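Local coordinates for protein SusD homolog (Bacteroides thetaiotaomicron VPI-5482, PDB 3IV0) that probably binds glycans at the outer membrane as a member of the SusD family, though its own ligand is not established, at residues A[106-109]-A[110-113]; A[239-242]-A[243-246]. All blocks are in the same frame, centred on the assembly; numbering follows the deposited sequence.

Contact 1 (106-113) and contact 2 (239-246) are both local, each at or just beyond the C-terminal end of a helix of this largely helical SusD-type chain: the first runs from the last turn of helix 93-108 into the loop, the second lies in the loop after helix 224-238. Their centres are about 33 Å apart and their nearest atoms about 20 Å, and in sequence one closes before the other opens. Contact 1 is peripheral, about 31 Å from the centre of the chain, whereas contact 2 is about 21 Å from it. The two turns are built differently: a surface salt bridge spans the first, while in the second a buried asparagine amide bridges a type I' turn.

Contact 1: A[106-109]-A[110-113]; sequences LAEI and DKVP
Glu108 and Lys111 form a local salt bridge across the end of helix 93-108, where the chain passes through a short 3-10 turn into the loop before helix 117-142, at the periphery of this SusD-type helical fold. The backbone bonds give the evidence for the tightened turn: Lys111 N donates to Glu108 O at 3.0 Å, and Val112 N to Ile109 O at 3.1 Å with an N-H...O angle of 160°, both joining residues three apart. The two charged side chains run alongside each other in the same direction. Glu108 is bent at chi2 (-62°), which brings its carboxylate back to the extended lysine chain; there Lys111 NZ meets the syn lone pair of Glu108 OE1 at 2.8 Å. A water links the other carboxylate oxygen, Glu108 OE2, to the same ammonium, its bond from Lys111 NZ being weak. Were Glu108 an alanine, the carboxylate would be gone, and the Lys111 ammonium would probably be left without its mate and the long lysine chain free to turn.

On the buried side, Ile109 CG1 comes to 4.3 Å from Val112 CG2, a looser apolar contact, and both residues also touch Trp14. Arg120 of helix 117-142 donates to the carbonyl oxygens of Ile109 and Val112, while the exposed Asp110 carboxylate is paired with Lys124 of that helix; these bonds join the turn to the next helix. A second water bridges the last helical turn to the 3-10 turn, donating to Leu106 O at 2.8 Å and accepting from Asp110 N at 3.0 Å.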
loop_
_atom_site.group_PDB
_atom_site.type_symbol
_atom_site.label_atom_id
_atom_site.label_comp_id
_atom_site.label_asym_id
_atom_site.label_seq_id
_atom_site.Cartn_x
_atom_site.Cartn_y
_atom_site.Cartn_z
ATOM N N LEU A 106 6.720 -16.769 16.379
ATOM C CA LEU A 106 5.598 -17.687 16.521
ATOM C C LEU A 106 6.080 -19.041 17.094
ATOM O O LEU A 106 5.351 -19.685 17.857
ATOM C CB LEU A 106 4.851 -17.856 15.190
ATOM C CG LEU A 106 4.107 -16.590 14.765
ATOM C CD1 LEU A 106 3.748 -16.678 13.276
ATOM C CD2 LEU A 106 2.872 -16.390 15.646
ATOM N N ALA A 107 7.286 -19.450 16.741
ATOM C CA ALA A 107 7.857 -20.727 17.203
ATOM C C ALA A 107 8.371 -20.651 18.630
ATOM O O ALA A 107 8.474 -21.717 19.306
ATOM C CB ALA A 107 8.987 -21.125 16.274
ATOM N N GLU A 108 8.761 -19.472 19.110
ATOM C CA GLU A 108 9.495 -19.371 20.379
ATOM C C GLU A 108 8.752 -18.666 21.498
ATOM O O GLU A 108 9.102 -18.856 22.668
ATOM C CB GLU A 108 10.827 -18.669 20.165
ATOM C CG GLU A 108 11.779 -19.276 19.151
ATOM C CD GLU A 108 12.238 -20.676 19.516
ATOM O OE1 GLU A 108 12.176 -21.024 20.708
ATOM O OE2 GLU A 108 12.612 -21.432 18.608
ATOM N N ILE A 109 7.782 -17.816 21.198
ATOM C CA ILE A 109 7.193 -16.950 22.223
ATOM C C ILE A 109 6.488 -17.722 23.380
ATOM O O ILE A 109 6.407 -17.204 24.495
ATOM C CB ILE A 109 6.224 -15.869 21.610
ATOM C CG1 ILE A 109 5.989 -14.743 22.628
ATOM C CG2 ILE A 109 4.897 -16.492 21.107
ATOM C CD1 ILE A 109 5.368 -13.492 21.965
ATOM N N ASP A 110 5.992 -18.923 23.113
ATOM C CA ASP A 110 5.354 -19.736 24.174
ATOM C C ASP A 110 6.354 -20.119 25.259
ATOM O O ASP A 110 5.944 -20.471 26.377
ATOM C CB ASP A 110 4.735 -21.020 23.598
ATOM C CG ASP A 110 3.454 -20.776 22.847
ATOM O OD1 ASP A 110 2.820 -19.757 23.116
ATOM O OD2 ASP A 110 3.070 -21.623 21.994
ATOM N N LYS A 111 7.638 -20.029 24.953
ATOM C CA LYS A 111 8.690 -20.300 25.946
ATOM C C LYS A 111 8.918 -19.202 26.968
ATOM O O LYS A 111 9.533 -19.446 28.010
ATOM C CB LYS A 111 9.993 -20.640 25.238
ATOM C CG LYS A 111 9.884 -21.897 24.408
ATOM C CD LYS A 111 11.182 -22.181 23.677
ATOM C CE LYS A 111 11.059 -23.395 22.747
ATOM N NZ LYS A 111 12.261 -23.529 21.878
ATOM N N VAL A 112 8.456 -17.988 26.709
ATOM C CA VAL A 112 8.653 -16.869 27.632
ATOM C C VAL A 112 7.907 -17.124 28.952
ATOM O O VAL A 112 6.680 -17.281 28.991
ATOM C CB VAL A 112 8.159 -15.555 27.030
ATOM C CG1 VAL A 112 8.347 -14.440 28.039
ATOM C CG2 VAL A 112 8.928 -15.250 25.751
ATOM N N PRO A 113 8.668 -17.218 30.055
ATOM C CA PRO A 113 8.079 -17.604 31.334
ATOM C C PRO A 113 7.131 -16.582 31.948
ATOM O O PRO A 113 7.502 -15.450 32.203
ATOM C CB PRO A 113 9.305 -17.856 32.228
ATOM C CG PRO A 113 10.398 -17.095 31.639
ATOM C CD PRO A 113 10.118 -17.019 30.138
HETATM O O HOH W 1 5.443 -20.364 20.589
HETATM O O HOH W 2 13.664 -23.656 19.041
#

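Contact 2: A[239-242]-A[243-246]; sequences ERNN and GAYS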
loop_
_atom_site.group_PDB
_atom_site.type_symbol
_atom_site.label_atom_id
_atom_site.label_comp_id
_atom_site.label_asym_id
_atom_site.label_seq_id
_atom_site.Cartn_x
_atom_site.Cartn_y
_atom_site.Cartn_z
ATOM N N GLU A 239 -17.759 -2.595 9.373
ATOM C CA GLU A 239 -18.773 -1.637 9.777
ATOM C C GLU A 239 -19.380 -1.945 11.137
ATOM O O GLU A 239 -20.292 -1.237 11.579
ATOM C CB GLU A 239 -19.841 -1.539 8.700
ATOM C CG GLU A 239 -19.325 -0.817 7.458
ATOM C CD GLU A 239 -18.808 0.565 7.802
ATOM O OE1 GLU A 239 -19.616 1.519 7.862
ATOM O OE2 GLU A 239 -17.601 0.695 8.069
ATOM N N ARG A 240 -18.864 -2.946 11.820
ATOM C CA ARG A 240 -19.187 -3.194 13.239
ATOM C C ARG A 240 -18.183 -2.523 14.195
ATOM O O ARG A 240 -18.176 -2.760 15.417
ATOM C CB ARG A 240 -19.232 -4.704 13.506
ATOM C CG ARG A 240 -20.331 -5.401 12.729
ATOM C CD ARG A 240 -20.413 -6.898 12.968
ATOM N NE ARG A 240 -21.432 -7.419 12.069
ATOM C CZ ARG A 240 -21.228 -8.251 11.055
ATOM N NH1 ARG A 240 -20.038 -8.808 10.805
ATOM N NH2 ARG A 240 -22.269 -8.589 10.316
ATOM N N ASN A 241 -17.352 -1.643 13.667
ATOM C CA ASN A 241 -16.314 -1.003 14.479
ATOM C C ASN A 241 -16.841 0.002 15.522
ATOM O O ASN A 241 -16.076 0.489 16.352
ATOM C CB ASN A 241 -15.288 -0.317 13.565
ATOM C CG ASN A 241 -15.797 0.960 12.953
ATOM O OD1 ASN A 241 -15.791 2.004 13.631
ATOM N ND2 ASN A 241 -16.186 0.946 11.677
ATOM N N ASN A 242 -18.123 0.338 15.437
ATOM C CA ASN A 242 -18.831 1.143 16.455
ATOM C C ASN A 242 -18.177 2.479 16.729
ATOM O O ASN A 242 -18.074 2.896 17.897
ATOM C CB ASN A 242 -19.042 0.401 17.774
ATOM C CG ASN A 242 -20.215 0.995 18.583
ATOM O OD1 ASN A 242 -21.115 1.627 18.018
ATOM N ND2 ASN A 242 -20.197 0.799 19.892
ATOM N N GLY A 243 -17.778 3.159 15.665
ATOM C CA GLY A 243 -17.257 4.512 15.769
ATOM C C GLY A 243 -15.758 4.633 15.982
ATOM O O GLY A 243 -15.244 5.755 16.068
ATOM N N ALA A 244 -15.037 3.515 16.048
ATOM C CA ALA A 244 -13.584 3.543 16.132
ATOM C C ALA A 244 -12.970 4.226 14.917
ATOM O O ALA A 244 -11.954 4.929 15.042
ATOM C CB ALA A 244 -13.039 2.163 16.269
ATOM N N TYR A 245 -13.573 3.989 13.754
ATOM C CA TYR A 245 -13.087 4.547 12.518
ATOM C C TYR A 245 -14.045 5.601 12.005
ATOM O O TYR A 245 -15.257 5.467 12.102
ATOM C CB TYR A 245 -12.920 3.454 11.450
ATOM C CG TYR A 245 -12.133 2.253 11.918
ATOM C CD1 TYR A 245 -10.998 2.392 12.708
ATOM C CD2 TYR A 245 -12.517 0.980 11.566
ATOM C CE1 TYR A 245 -10.302 1.290 13.162
ATOM C CE2 TYR A 245 -11.814 -0.137 12.012
ATOM C CZ TYR A 245 -10.712 0.028 12.818
ATOM O OH TYR A 245 -10.054 -1.114 13.251
ATOM N N SER A 246 -13.497 6.643 11.407
ATOM C CA SER A 246 -14.324 7.651 10.773
ATOM C C SER A 246 -13.568 8.300 9.627
ATOM O O SER A 246 -12.340 8.199 9.532
ATOM C CB SER A 246 -14.798 8.681 11.777
ATOM O OG SER A 246 -13.705 9.228 12.423
HETATM O O HOH W 3 -17.157 3.626 11.252
#
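Asn241 lays its side chain obliquely against the Tyr245 ring, Asn241 CG coming to 3.6 Å from Tyr245 CD2 with the amide and ring planes 38° apart. The amide is placed there by a chi1 of 75°, which sets CG between the backbone N and the carbonyl carbon. From this position Asn241 OD1 accepts from Tyr245 N at 3.0 Å; the bond is nearly straight (170°), although the donor stands above the amide plane. At the other end of the amide, Asn241 ND2 donates to Leu238 O and to a water that in turn donates to Tyr245 O, so both amide atoms of this buried residue have partners. Ala244 CB lies over one face of the Tyr245 ring, offset toward its rim, and the phenol OH bonds to the carbonyl of Trp188.

The reversal itself is closed by Ala244 N, which donates to Asn241 O at 3.2 Å. Asn242 and Gly243 occupy its corners with positive phi; at Gly243 a side chain would clash with Asn242 O. These features define a type I' beta turn from Asn241 to Ala244, here in the loop after helix 224-238.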